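Local coordinates for protein maleylpyruvate isomerase (Ralstonia sp., PDB 2V6K) that catalyses the glutathione-dependent isomerisation of maleylpyruvate to fumarylpyruvate in naphthalene degradation, working as a homodimeric zeta-class glutathione transferase, at residues D166-R177 against I189-G197. Sequence-based numbering, arbitrary orientation.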
ATOM      1  N   ASP A 166       6.033   8.669  -9.841  1.00  5.77           N
ATOM      2  CA  ASP A 166       6.642   9.940  -9.438  1.00  5.99           C
ATOM      3  C   ASP A 166       5.793  10.668  -8.408  1.00  5.83           C
ATOM      4  O   ASP A 166       6.327  11.372  -7.544  1.00  6.50           O
ATOM      5  CB  ASP A 166       6.862  10.842 -10.652  1.00  5.80           C
ATOM      6  CG  ASP A 166       7.699  10.180 -11.715  1.00  6.73           C
ATOM      7  OD1 ASP A 166       8.816   9.716 -11.403  1.00  6.83           O
ATOM      8  OD2 ASP A 166       7.235  10.132 -12.873  1.00  6.95           O
ATOM      9  N   CYS A 167       4.475  10.509  -8.503  1.00  6.11           N
ATOM     10  CA  CYS A 167       3.563  11.092  -7.519  1.00  6.34           C
ATOM     11  C   CYS A 167       3.829  10.542  -6.129  1.00  6.55           C
ATOM     12  O   CYS A 167       3.682  11.266  -5.151  1.00  6.58           O
ATOM     13  CB  CYS A 167       2.101  10.846  -7.886  1.00  6.14           C
ATOM     14  SG  CYS A 167       1.578  11.580  -9.432  1.00  7.17           S
ATOM     15  N   TYR A 168       4.219   9.271  -6.049  1.00  6.27           N
ATOM     16  CA  TYR A 168       4.575   8.661  -4.769  1.00  6.24           C
ATOM     17  C   TYR A 168       6.006   8.995  -4.356  1.00  7.24           C
ATOM     18  O   TYR A 168       6.275   9.230  -3.176  1.00  6.88           O
ATOM     19  CB  TYR A 168       4.449   7.144  -4.841  1.00  6.39           C
ATOM     20  CG  TYR A 168       3.053   6.557  -4.840  1.00  5.36           C
ATOM     21  CD1 TYR A 168       2.632   5.736  -3.791  1.00  5.96           C
ATOM     22  CD2 TYR A 168       2.182   6.745  -5.916  1.00  5.89           C
ATOM     23  CE1 TYR A 168       1.378   5.146  -3.796  1.00  4.69           C
ATOM     24  CE2 TYR A 168       0.917   6.151  -5.931  1.00  5.11           C
ATOM     25  CZ  TYR A 168       0.529   5.346  -4.871  1.00  4.85           C
ATOM     26  OH  TYR A 168      -0.692   4.726  -4.879  1.00  5.87           O
ATOM     27  N   LEU A 169       6.938   8.988  -5.309  1.00  6.27           N
ATOM     28  CA  LEU A 169       8.348   9.160  -4.976  1.00  6.64           C
ATOM     29  C   LEU A 169       8.668  10.543  -4.416  1.00  6.97           C
ATOM     30  O   LEU A 169       9.372  10.664  -3.407  1.00  7.08           O
ATOM     31  CB  LEU A 169       9.242   8.864  -6.188  1.00  7.18           C
ATOM     32  CG  LEU A 169      10.743   9.007  -5.927  1.00  5.80           C
ATOM     33  CD1 LEU A 169      11.230   7.915  -4.975  1.00  7.47           C
ATOM     34  CD2 LEU A 169      11.511   8.985  -7.243  1.00  7.53           C
ATOM     35  N   VAL A 170       8.166  11.583  -5.072  1.00  6.17           N
ATOM     36  CA  VAL A 170       8.531  12.946  -4.699  1.00  6.08           C
ATOM     37  C   VAL A 170       8.202  13.279  -3.226  1.00  6.05           C
ATOM     38  O   VAL A 170       9.066  13.760  -2.504  1.00  5.65           O
ATOM     39  CB  VAL A 170       7.995  13.976  -5.725  1.00  6.18           C
ATOM     40  CG1 VAL A 170       8.059  15.389  -5.188  1.00  6.26           C
ATOM     41  CG2 VAL A 170       8.805  13.863  -7.015  1.00  6.78           C
ATOM     42  N   PRO A 171       6.965  13.010  -2.771  1.00  6.08           N
ATOM     43  CA  PRO A 171       6.690  13.242  -1.350  1.00  5.33           C
ATOM     44  C   PRO A 171       7.548  12.391  -0.420  1.00  6.37           C
ATOM     45  O   PRO A 171       7.901  12.834   0.672  1.00  6.25           O
ATOM     46  CB  PRO A 171       5.212  12.870  -1.211  1.00  5.94           C
ATOM     47  CG  PRO A 171       4.658  13.048  -2.589  1.00  6.28           C
ATOM     48  CD  PRO A 171       5.761  12.550  -3.479  1.00  6.38           C
ATOM     49  N   GLN A 172       7.911  11.188  -0.854  1.00  5.43           N
ATOM     50  CA  GLN A 172       8.747  10.324  -0.028  1.00  5.09           C
ATOM     51  C   GLN A 172      10.166  10.877   0.123  1.00  5.85           C
ATOM     52  O   GLN A 172      10.782  10.741   1.192  1.00  6.38           O
ATOM     53  CB  GLN A 172       8.761   8.896  -0.573  1.00  6.05           C
ATOM     54  CG  GLN A 172       9.381   7.897   0.391  1.00  6.81           C
ATOM     55  CD  GLN A 172       8.656   7.861   1.716  1.00  6.91           C
ATOM     56  OE1 GLN A 172       7.541   7.346   1.813  1.00  7.86           O
ATOM     57  NE2 GLN A 172       9.288   8.418   2.754  1.00  6.34           N
ATOM     58  N   VAL A 173      10.684  11.506  -0.933  1.00  5.58           N
ATOM     59  CA  VAL A 173      11.995  12.144  -0.866  1.00  5.64           C
ATOM     60  C   VAL A 173      11.931  13.343   0.087  1.00  5.36           C
ATOM     61  O   VAL A 173      12.863  13.578   0.854  1.00  5.79           O
ATOM     62  CB  VAL A 173      12.495  12.565  -2.261  1.00  6.39           C
ATOM     63  CG1 VAL A 173      13.819  13.299  -2.153  1.00  8.52           C
ATOM     64  CG2 VAL A 173      12.657  11.348  -3.150  1.00  7.81           C
ATOM     65  N   GLU A 174      10.823  14.079   0.052  1.00  6.22           N
ATOM     66  CA  GLU A 174      10.636  15.201   0.959  1.00  6.56           C
ATOM     67  C   GLU A 174      10.652  14.728   2.420  1.00  6.49           C
ATOM     68  O   GLU A 174      11.285  15.360   3.276  1.00  6.63           O
ATOM     69  CB  GLU A 174       9.353  15.968   0.604  1.00  7.21           C
ATOM     70  CG  GLU A 174       8.924  17.035   1.611  1.00  8.39           C
ATOM     71  CD  GLU A 174       9.888  18.203   1.722  1.00 14.41           C
ATOM     72  OE1 GLU A 174      10.659  18.457   0.772  1.00 14.52           O
ATOM     73  OE2 GLU A 174       9.860  18.881   2.770  1.00 16.98           O
ATOM     74  N   SER A 175       9.983  13.609   2.699  1.00  6.22           N
ATOM     75  CA  SER A 175       9.994  13.031   4.042  1.00  6.44           C
ATOM     76  C   SER A 175      11.404  12.595   4.443  1.00  6.94           C
ATOM     77  O   SER A 175      11.836  12.825   5.578  1.00  7.12           O
ATOM     78  CB  SER A 175       9.017  11.853   4.133  1.00  5.69           C
ATOM     79  OG  SER A 175       9.020  11.297   5.444  1.00  5.93           O
ATOM     80  N   ALA A 176      12.125  11.980   3.509  1.00  6.67           N
ATOM     81  CA  ALA A 176      13.522  11.601   3.749  1.00  6.55           C
ATOM     82  C   ALA A 176      14.357  12.800   4.193  1.00  7.04           C
ATOM     83  O   ALA A 176      15.154  12.702   5.129  1.00  6.10           O
ATOM     84  CB  ALA A 176      14.125  10.966   2.501  1.00  6.72           C
ATOM     85  N   ARG A 177      14.161  13.938   3.532  1.00  6.54           N
ATOM     86  CA  ARG A 177      14.889  15.148   3.902  0.50  6.81           C
ATOM     87  C   ARG A 177      14.502  15.610   5.315  1.00  7.33           C
ATOM     88  O   ARG A 177      15.370  15.990   6.102  1.00  6.95           O
ATOM     89  CB  ARG A 177      14.724  16.239   2.829  0.50  7.40           C
ATOM     90  CG  ARG A 177      15.290  15.803   1.464  0.50  7.90           C
ATOM     91  CD  ARG A 177      15.382  16.923   0.423  0.50  9.42           C
ATOM     92  NE  ARG A 177      16.289  16.548  -0.666  0.50 10.04           N
ATOM     93  CZ  ARG A 177      15.962  16.447  -1.956  0.50 10.86           C
ATOM     94  NH1 ARG A 177      14.733  16.718  -2.378  0.50  7.44           N
ATOM     95  NH2 ARG A 177      16.884  16.086  -2.837  0.50 11.23           N
ATOM     96  N   ILE A 189      17.214   8.367  -7.932  1.00  4.71           N
ATOM     97  CA  ILE A 189      16.081   8.958  -7.233  1.00  4.96           C
ATOM     98  C   ILE A 189      16.246  10.475  -7.122  1.00  4.87           C
ATOM     99  O   ILE A 189      15.303  11.226  -7.392  1.00  5.39           O
ATOM    100  CB  ILE A 189      15.893   8.303  -5.841  1.00  4.65           C
ATOM    101  CG1 ILE A 189      15.269   6.911  -6.001  1.00  5.85           C
ATOM    102  CG2 ILE A 189      15.038   9.170  -4.921  1.00  6.23           C
ATOM    103  CD1 ILE A 189      15.216   6.093  -4.711  1.00  6.70           C
ATOM    104  N   ARG A 190      17.442  10.935  -6.757  1.00  4.99           N
ATOM    105  CA  ARG A 190      17.668  12.372  -6.634  1.00  5.80           C
ATOM    106  C   ARG A 190      17.453  13.077  -7.973  1.00  5.76           C
ATOM    107  O   ARG A 190      16.872  14.166  -8.019  1.00  5.94           O
ATOM    108  CB  ARG A 190      19.062  12.662  -6.073  1.00  5.01           C
ATOM    109  CG  ARG A 190      19.165  12.410  -4.567  1.00  5.45           C
ATOM    110  CD  ARG A 190      20.511  12.839  -4.005  1.00  5.73           C
ATOM    111  NE  ARG A 190      21.580  11.850  -4.196  1.00  5.25           N
ATOM    112  CZ  ARG A 190      22.570  11.954  -5.080  1.00  5.57           C
ATOM    113  NH1 ARG A 190      22.644  12.997  -5.905  1.00  5.48           N
ATOM    114  NH2 ARG A 190      23.496  11.003  -5.146  1.00  6.00           N
ATOM    115  N   ALA A 191      17.889  12.447  -9.063  1.00  5.17           N
ATOM    116  CA  ALA A 191      17.715  13.031 -10.395  1.00  5.48           C
ATOM    117  C   ALA A 191      16.242  13.070 -10.806  1.00  5.36           C
ATOM    118  O   ALA A 191      15.792  14.051 -11.392  1.00  5.91           O
ATOM    119  CB  ALA A 191      18.549  12.297 -11.425  1.00  5.97           C
ATOM    120  N   VAL A 192      15.490  12.020 -10.486  1.00  5.11           N
ATOM    121  CA  VAL A 192      14.052  12.007 -10.779  1.00  5.11           C
ATOM    122  C   VAL A 192      13.349  13.108  -9.987  1.00  5.12           C
ATOM    123  O   VAL A 192      12.530  13.858 -10.533  1.00  5.73           O
ATOM    124  CB  VAL A 192      13.404  10.639 -10.473  1.00  4.45           C
ATOM    125  CG1 VAL A 192      11.880  10.734 -10.555  1.00  6.01           C
ATOM    126  CG2 VAL A 192      13.925   9.584 -11.432  1.00  5.74           C
ATOM    127  N   ASP A 193      13.675  13.210  -8.701  1.00  5.05           N
ATOM    128  CA  ASP A 193      13.105  14.249  -7.859  1.00  6.14           C
ATOM    129  C   ASP A 193      13.394  15.644  -8.426  1.00  5.98           C
ATOM    130  O   ASP A 193      12.502  16.495  -8.477  1.00  6.49           O
ATOM    131  CB  ASP A 193      13.634  14.123  -6.431  1.00  6.42           C
ATOM    132  CG  ASP A 193      13.053  15.163  -5.506  1.00  8.32           C
ATOM    133  OD1 ASP A 193      11.828  15.157  -5.301  1.00  7.93           O
ATOM    134  OD2 ASP A 193      13.829  15.995  -4.998  1.00 12.00           O
ATOM    135  N   ALA A 194      14.633  15.873  -8.859  1.00  5.13           N
ATOM    136  CA  ALA A 194      15.010  17.167  -9.420  1.00  5.42           C
ATOM    137  C   ALA A 194      14.238  17.467 -10.707  1.00  5.95           C
ATOM    138  O   ALA A 194      13.761  18.592 -10.908  1.00  6.96           O
ATOM    139  CB  ALA A 194      16.513  17.221  -9.664  1.00  6.00           C
ATOM    140  N   ALA A 195      14.115  16.464 -11.574  1.00  5.69           N
ATOM    141  CA  ALA A 195      13.376  16.619 -12.827  1.00  6.14           C
ATOM    142  C   ALA A 195      11.906  16.950 -12.570  1.00  5.26           C
ATOM    143  O   ALA A 195      11.349  17.859 -13.192  1.00  6.23           O
ATOM    144  CB  ALA A 195      13.512  15.369 -13.691  1.00  6.61           C
ATOM    145  N   CYS A 196      11.278  16.235 -11.640  1.00  5.19           N
ATOM    146  CA  CYS A 196       9.893  16.530 -11.285  1.00  5.03           C
ATOM    147  C   CYS A 196       9.766  17.935 -10.706  1.00  5.80           C
ATOM    148  O   CYS A 196       8.786  18.633 -10.969  1.00  5.86           O
ATOM    149  CB  CYS A 196       9.366  15.505 -10.283  1.00  5.13           C
ATOM    150  SG  CYS A 196       9.185  13.849 -10.966  1.00  5.81           S
ATOM    151  N   GLY A 197      10.777  18.355  -9.945  1.00  6.14           N
ATOM    152  CA  GLY A 197      10.794  19.673  -9.317  1.00  6.70           C
ATOM    153  C   GLY A 197      10.822  20.833 -10.294  1.00  6.98           C
ATOM    154  O   GLY A 197      10.570  21.972  -9.906  1.00  7.50           O
TER
HETATM  155  O   HOH W   1      10.726  15.978  -3.015  1.00 11.39           O
HETATM  156  O   HOH W   2      16.621  15.965  -5.904  1.00 20.24           O
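Within the all-helical C-terminal domain of this glutathione transferase, helices 164-178 and 187-196 pack through an apolar strip bordered by a salt bridge, Asp193 of the second helix facing Val170, Val173 and Arg177 of the first. The segment axes cross at -106°, 9.7 Å apart at their closest. In the strip, Val173 CG2 lies 3.7 Å from Ile189 CG2, the two side chains passing in opposite directions. Leu169 divides its branches, CD1 against Ile189 CG2 and CD2 against Val192 CG1 at 3.8 Å, while Val170 CG2 rests on Cys196 CB. Asp166 closes this end, with CB against the Cys196 sulfur and OD1 3.3 Å from Val192 CG1; its carboxylate is engaged by Ser157 OG and Thr163 N.

At the more open border, Asp193 extends its carboxylate across the valines, CG lying anti to the backbone N (chi1 -179°). In the conformer of Arg177 described here (a second is modelled), NH1 donates to Asp193 OD2 at 2.9 Å, a nearly straight bond (162°) that lies close to the guanidinium plane but reaches the oxygen from above the carboxylate plane. In this same conformer a water accepts from Arg177 NH2 and donates to both Asp193 OD2 and Arg190 O, which gives the ion pair a second, bridged link, and Val173 CG1 sits over one guanidinium face near its rim. A further water donates to Val170 O and to Asp193 OD1, its oxygen 2.7 Å from OD1; that carbonyl also accepts the helical bond from Glu174 N.

Helix 125-149 backs the apolar strip, Tyr143 touching Leu169 and Phe140 touching Ile189. Away from helix 187-196, Cys167 and Pro171 meet helix 12-24 of the thioredoxin-like domain, and Tyr168 packs on helix 88-104.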